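Local coordinates for NikO protein (Streptomyces tendae, PDB 4FQD) that is an enolpyruvyl transferase of the MurA subfamily, essential in nikkomycin biosynthesis, at residues Arg29-Val41 with Ile53-Leu65. The protein carries 4 engineered substitutions. Numbering follows the deposited sequence.
Sequences RTSGFKHSLVTTV and IENCPDIVETAVL
Leu37 drives its forked end into the turn that joins strand 50-54 to helix 60-71. Its CG stands anti to the backbone N (chi1 167°), which carries both methyls across the gap: CD1 meets Cys56 SG at 3.8 Å, while CD2 slides past Pro57 in the opposite direction. The Thr62 side chain crosses that of Leu37 at about a right angle, its OG1 against CD2; the hydroxyl donates to Pro57 O (OG1 to O 2.6 Å), nearly in line with the carbonyl, tying the turn to the first turn of its own helix. A branched leucine suits a site with Cys56 SG and Ile53 CD1 on the CD1 side and the Pro57 ring and Thr62 OG1 on the CD2 side.

Deeper along the helices, Ile53 CD1 reaches Thr40 CG2 tip to tip at 3.8 Å and passes Val41 crosswise. Thr40 can present a methyl here because its OG1 is spent on Ser36 O (2.7 Å). Leu65 CD1 then packs on Val41 CG1, and Phe85 of strand 84-88 covers Leu37, Val41 and Ile53.

At the other end Gly32 brings CA to 3.1 Å from Asn55 O in a CA-H...O contact; glycine suits the place because a CB would point into the turn and collide with that oxygen. A water accepts from Gly32 N and donates to Asn55 OD1, while Asn55 ND2 bonds Leu261 O. Lys34, fully extended beyond CG, crosses Ile59 at about a right angle, with CB and CG against CD1, and its CE crosses Glu61 CG at a slant; its NZ bonds Arg436 O and is 4.4 Å from Glu61 OE2, too far for a salt bridge.

The Lys34 side chain lies about 5 Å from a bound sulfate, probably from the crystallisation liquor. Helices 34-41 and 60-65, nearly parallel (18°, axes 10.3 Å apart) and joined through strand 50-54, pack together inside the inverse beta/alpha barrel of the EPSP synthase family.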
loop_
_atom_site.group_PDB
_atom_site.type_symbol
_atom_site.label_atom_id
_atom_site.label_comp_id
_atom_site.label_asym_id
_atom_site.label_seq_id
_atom_site.Cartn_x
_atom_site.Cartn_y
_atom_site.Cartn_z
ATOM N N ARG A 29 3.296 19.924 -25.831
ATOM C CA ARG A 29 1.846 19.822 -25.924
ATOM C C ARG A 29 1.419 18.360 -25.881
ATOM O O ARG A 29 1.981 17.514 -26.577
ATOM C CB ARG A 29 1.317 20.514 -27.186
ATOM C CG ARG A 29 1.885 19.980 -28.489
ATOM C CD ARG A 29 1.273 20.686 -29.689
ATOM N NE ARG A 29 -0.174 20.492 -29.769
ATOM C CZ ARG A 29 -1.054 21.479 -29.907
ATOM N NH1 ARG A 29 -0.639 22.736 -29.981
ATOM N NH2 ARG A 29 -2.351 21.209 -29.973
ATOM N N THR A 30 0.428 18.069 -25.048
ATOM C CA THR A 30 -0.042 16.703 -24.875
ATOM C C THR A 30 -1.039 16.312 -25.955
ATOM O O THR A 30 -1.651 17.169 -26.594
ATOM C CB THR A 30 -0.706 16.511 -23.498
ATOM O OG1 THR A 30 -1.796 17.431 -23.361
ATOM C CG2 THR A 30 0.298 16.752 -22.382
ATOM N N SER A 31 -1.192 15.009 -26.158
ATOM C CA SER A 31 -2.216 14.488 -27.052
ATOM C C SER A 31 -3.366 13.932 -26.222
ATOM O O SER A 31 -3.242 13.775 -25.007
ATOM C CB SER A 31 -1.640 13.405 -27.963
ATOM O OG SER A 31 -0.660 13.941 -28.836
ATOM N N GLY A 32 -4.482 13.638 -26.880
ATOM C CA GLY A 32 -5.660 13.136 -26.197
ATOM C C GLY A 32 -5.453 11.774 -25.567
ATOM O O GLY A 32 -4.553 11.029 -25.958
ATOM N N PHE A 33 -6.292 11.454 -24.588
ATOM C CA PHE A 33 -6.206 10.187 -23.874
ATOM C C PHE A 33 -6.466 9.014 -24.812
ATOM O O PHE A 33 -7.529 8.914 -25.426
ATOM C CB PHE A 33 -7.201 10.160 -22.712
ATOM C CG PHE A 33 -6.892 9.125 -21.663
ATOM C CD1 PHE A 33 -5.657 8.497 -21.625
ATOM C CD2 PHE A 33 -7.844 8.779 -20.716
ATOM C CE1 PHE A 33 -5.377 7.546 -20.658
ATOM C CE2 PHE A 33 -7.570 7.829 -19.749
ATOM C CZ PHE A 33 -6.336 7.212 -19.719
ATOM N N LYS A 34 -5.475 8.135 -24.916
ATOM C CA LYS A 34 -5.562 6.933 -25.735
ATOM C C LYS A 34 -6.750 6.057 -25.351
ATOM O O LYS A 34 -7.464 5.546 -26.215
ATOM C CB LYS A 34 -4.270 6.128 -25.596
ATOM C CG LYS A 34 -4.386 4.680 -26.029
ATOM C CD LYS A 34 -3.126 3.909 -25.687
ATOM C CE LYS A 34 -3.276 2.436 -26.023
ATOM N NZ LYS A 34 -2.056 1.660 -25.670
ATOM N N HIS A 35 -6.958 5.890 -24.050
ATOM C CA HIS A 35 -8.009 5.009 -23.554
ATOM C C HIS A 35 -9.404 5.611 -23.724
ATOM O O HIS A 35 -10.375 4.886 -23.939
ATOM C CB HIS A 35 -7.739 4.631 -22.096
ATOM C CG HIS A 35 -6.464 3.870 -21.901
ATOM N ND1 HIS A 35 -5.525 4.218 -20.952
ATOM C CD2 HIS A 35 -5.969 2.781 -22.535
ATOM C CE1 HIS A 35 -4.509 3.378 -21.012
ATOM N NE2 HIS A 35 -4.753 2.494 -21.963
ATOM N N SER A 36 -9.498 6.934 -23.637
ATOM C CA SER A 36 -10.763 7.625 -23.879
ATOM C C SER A 36 -11.118 7.570 -25.358
ATOM O O SER A 36 -12.291 7.504 -25.725
ATOM C CB SER A 36 -10.688 9.080 -23.419
ATOM O OG SER A 36 -10.662 9.168 -22.007
ATOM N N LEU A 37 -10.091 7.608 -26.201
ATOM C CA LEU A 37 -10.272 7.485 -27.640
ATOM C C LEU A 37 -10.913 6.148 -27.987
ATOM O O LEU A 37 -11.832 6.083 -28.801
ATOM C CB LEU A 37 -8.928 7.621 -28.353
ATOM C CG LEU A 37 -8.898 7.211 -29.825
ATOM C CD1 LEU A 37 -9.833 8.074 -30.653
ATOM C CD2 LEU A 37 -7.484 7.292 -30.358
ATOM N N VAL A 38 -10.419 5.087 -27.360
ATOM C CA VAL A 38 -10.945 3.744 -27.579
ATOM C C VAL A 38 -12.420 3.652 -27.200
ATOM O O VAL A 38 -13.240 3.167 -27.980
ATOM C CB VAL A 38 -10.149 2.694 -26.777
ATOM C CG1 VAL A 38 -10.882 1.360 -26.762
ATOM C CG2 VAL A 38 -8.747 2.540 -27.351
ATOM N N THR A 39 -12.754 4.131 -26.006
ATOM C CA THR A 39 -14.121 4.044 -25.501
ATOM C C THR A 39 -15.087 4.953 -26.259
ATOM O O THR A 39 -16.263 4.626 -26.412
ATOM C CB THR A 39 -14.189 4.359 -23.996
ATOM O OG1 THR A 39 -13.561 5.621 -23.740
ATOM C CG2 THR A 39 -13.484 3.277 -23.195
ATOM N N THR A 40 -14.591 6.092 -26.730
ATOM C CA THR A 40 -15.410 7.009 -27.515
ATOM C C THR A 40 -15.727 6.398 -28.877
ATOM O O THR A 40 -16.861 6.464 -29.354
ATOM C CB THR A 40 -14.714 8.368 -27.712
ATOM O OG1 THR A 40 -14.433 8.952 -26.434
ATOM C CG2 THR A 40 -15.599 9.313 -28.511
ATOM N N VAL A 41 -14.714 5.801 -29.495
ATOM C CA VAL A 41 -14.883 5.121 -30.772
ATOM C C VAL A 41 -15.779 3.896 -30.608
ATOM O O VAL A 41 -16.632 3.619 -31.454
ATOM C CB VAL A 41 -13.518 4.708 -31.369
ATOM C CG1 VAL A 41 -13.695 3.700 -32.492
ATOM C CG2 VAL A 41 -12.764 5.934 -31.862
ATOM N N ILE A 53 -14.238 13.705 -33.018
ATOM C CA ILE A 53 -13.344 13.608 -31.872
ATOM C C ILE A 53 -12.171 14.573 -31.997
ATOM O O ILE A 53 -11.234 14.330 -32.758
ATOM C CB ILE A 53 -12.803 12.176 -31.712
ATOM C CG1 ILE A 53 -13.952 11.166 -31.735
ATOM C CG2 ILE A 53 -12.002 12.050 -30.431
ATOM C CD1 ILE A 53 -13.501 9.725 -31.661
ATOM N N GLU A 54 -12.227 15.669 -31.249
ATOM C CA GLU A 54 -11.143 16.644 -31.250
ATOM C C GLU A 54 -10.067 16.247 -30.245
ATOM O O GLU A 54 -10.311 15.423 -29.361
ATOM C CB GLU A 54 -11.672 18.044 -30.941
ATOM C CG GLU A 54 -12.785 18.493 -31.869
ATOM C CD GLU A 54 -12.692 19.964 -32.219
ATOM O OE1 GLU A 54 -11.614 20.558 -32.005
ATOM O OE2 GLU A 54 -13.694 20.524 -32.709
ATOM N N ASN A 55 -8.886 16.842 -30.387
ATOM C CA ASN A 55 -7.727 16.489 -29.572
ATOM C C ASN A 55 -7.461 14.988 -29.627
ATOM O O ASN A 55 -7.234 14.344 -28.605
ATOM C CB ASN A 55 -7.907 16.958 -28.122
ATOM C CG ASN A 55 -6.619 16.893 -27.320
ATOM O OD1 ASN A 55 -5.528 17.091 -27.856
ATOM N ND2 ASN A 55 -6.739 16.603 -26.029
ATOM N N CYS A 56 -7.512 14.432 -30.833
ATOM C CA CYS A 56 -7.285 13.007 -31.023
ATOM C C CYS A 56 -5.805 12.725 -31.246
ATOM O O CYS A 56 -5.176 13.334 -32.111
ATOM C CB CYS A 56 -8.109 12.478 -32.199
ATOM S SG CYS A 56 -7.902 10.710 -32.513
ATOM N N PRO A 57 -5.243 11.797 -30.460
ATOM C CA PRO A 57 -3.821 11.458 -30.553
ATOM C C PRO A 57 -3.489 10.742 -31.859
ATOM O O PRO A 57 -4.266 9.907 -32.324
ATOM C CB PRO A 57 -3.609 10.518 -29.364
ATOM C CG PRO A 57 -4.946 9.910 -29.124
ATOM C CD PRO A 57 -5.942 10.985 -29.447
ATOM N N ASP A 58 -2.344 11.078 -32.442
ATOM C CA ASP A 58 -1.887 10.431 -33.664
ATOM C C ASP A 58 -1.032 9.217 -33.320
ATOM O O ASP A 58 0.195 9.256 -33.419
ATOM C CB ASP A 58 -1.097 11.417 -34.525
ATOM C CG ASP A 58 -0.694 10.831 -35.864
ATOM O OD1 ASP A 58 -1.354 9.873 -36.320
ATOM O OD2 ASP A 58 0.281 11.333 -36.461
ATOM N N ILE A 59 -1.691 8.139 -32.907
ATOM C CA ILE A 59 -0.998 6.921 -32.510
ATOM C C ILE A 59 -1.494 5.716 -33.302
ATOM O O ILE A 59 -2.288 5.857 -34.233
ATOM C CB ILE A 59 -1.164 6.647 -31.003
ATOM C CG1 ILE A 59 -2.648 6.621 -30.628
ATOM C CG2 ILE A 59 -0.432 7.702 -30.189
ATOM C CD1 ILE A 59 -2.902 6.387 -29.155
ATOM N N VAL A 60 -1.019 4.534 -32.923
ATOM C CA VAL A 60 -1.370 3.298 -33.616
ATOM C C VAL A 60 -2.866 3.011 -33.545
ATOM O O VAL A 60 -3.482 2.641 -34.547
ATOM C CB VAL A 60 -0.593 2.095 -33.042
ATOM C CG1 VAL A 60 -1.012 0.806 -33.733
ATOM C CG2 VAL A 60 0.907 2.319 -33.178
ATOM N N GLU A 61 -3.443 3.192 -32.360
ATOM C CA GLU A 61 -4.863 2.934 -32.131
ATOM C C GLU A 61 -5.751 3.709 -33.102
ATOM O O GLU A 61 -6.697 3.157 -33.661
ATOM C CB GLU A 61 -5.243 3.282 -30.688
ATOM C CG GLU A 61 -4.575 2.413 -29.632
ATOM C CD GLU A 61 -5.266 1.075 -29.453
ATOM O OE1 GLU A 61 -6.454 0.968 -29.815
ATOM O OE2 GLU A 61 -4.624 0.130 -28.949
ATOM N N THR A 62 -5.435 4.985 -33.300
ATOM C CA THR A 62 -6.216 5.845 -34.182
ATOM C C THR A 62 -6.220 5.324 -35.616
ATOM O O THR A 62 -7.261 5.287 -36.272
ATOM C CB THR A 62 -5.677 7.288 -34.186
ATOM O OG1 THR A 62 -5.543 7.757 -32.840
ATOM C CG2 THR A 62 -6.618 8.208 -34.949
ATOM N N ALA A 63 -5.049 4.917 -36.094
ATOM C CA ALA A 63 -4.904 4.424 -37.458
ATOM C C ALA A 63 -5.665 3.120 -37.669
ATOM O O ALA A 63 -6.403 2.976 -38.643
ATOM C CB ALA A 63 -3.432 4.246 -37.805
ATOM N N VAL A 64 -5.487 2.176 -36.749
ATOM C CA VAL A 64 -6.121 0.866 -36.866
ATOM C C VAL A 64 -7.641 0.956 -36.748
ATOM O O VAL A 64 -8.364 0.366 -37.552
ATOM C CB VAL A 64 -5.578 -0.125 -35.820
ATOM C CG1 VAL A 64 -6.244 -1.483 -35.978
ATOM C CG2 VAL A 64 -4.068 -0.253 -35.948
ATOM N N LEU A 65 -8.117 1.696 -35.750
ATOM C CA LEU A 65 -9.552 1.900 -35.561
ATOM C C LEU A 65 -10.179 2.542 -36.793
ATOM O O LEU A 65 -11.297 2.204 -37.180
ATOM C CB LEU A 65 -9.825 2.764 -34.328
ATOM C CG LEU A 65 -9.675 2.095 -32.960
ATOM C CD1 LEU A 65 -9.868 3.112 -31.845
ATOM C CD2 LEU A 65 -10.659 0.945 -32.814
HETATM O O HOH W 1 -4.545 19.101 -28.847
HETATM O O HOH W 2 -4.074 17.228 -25.001
HETATM O O HOH W 3 -4.273 15.368 -29.286
#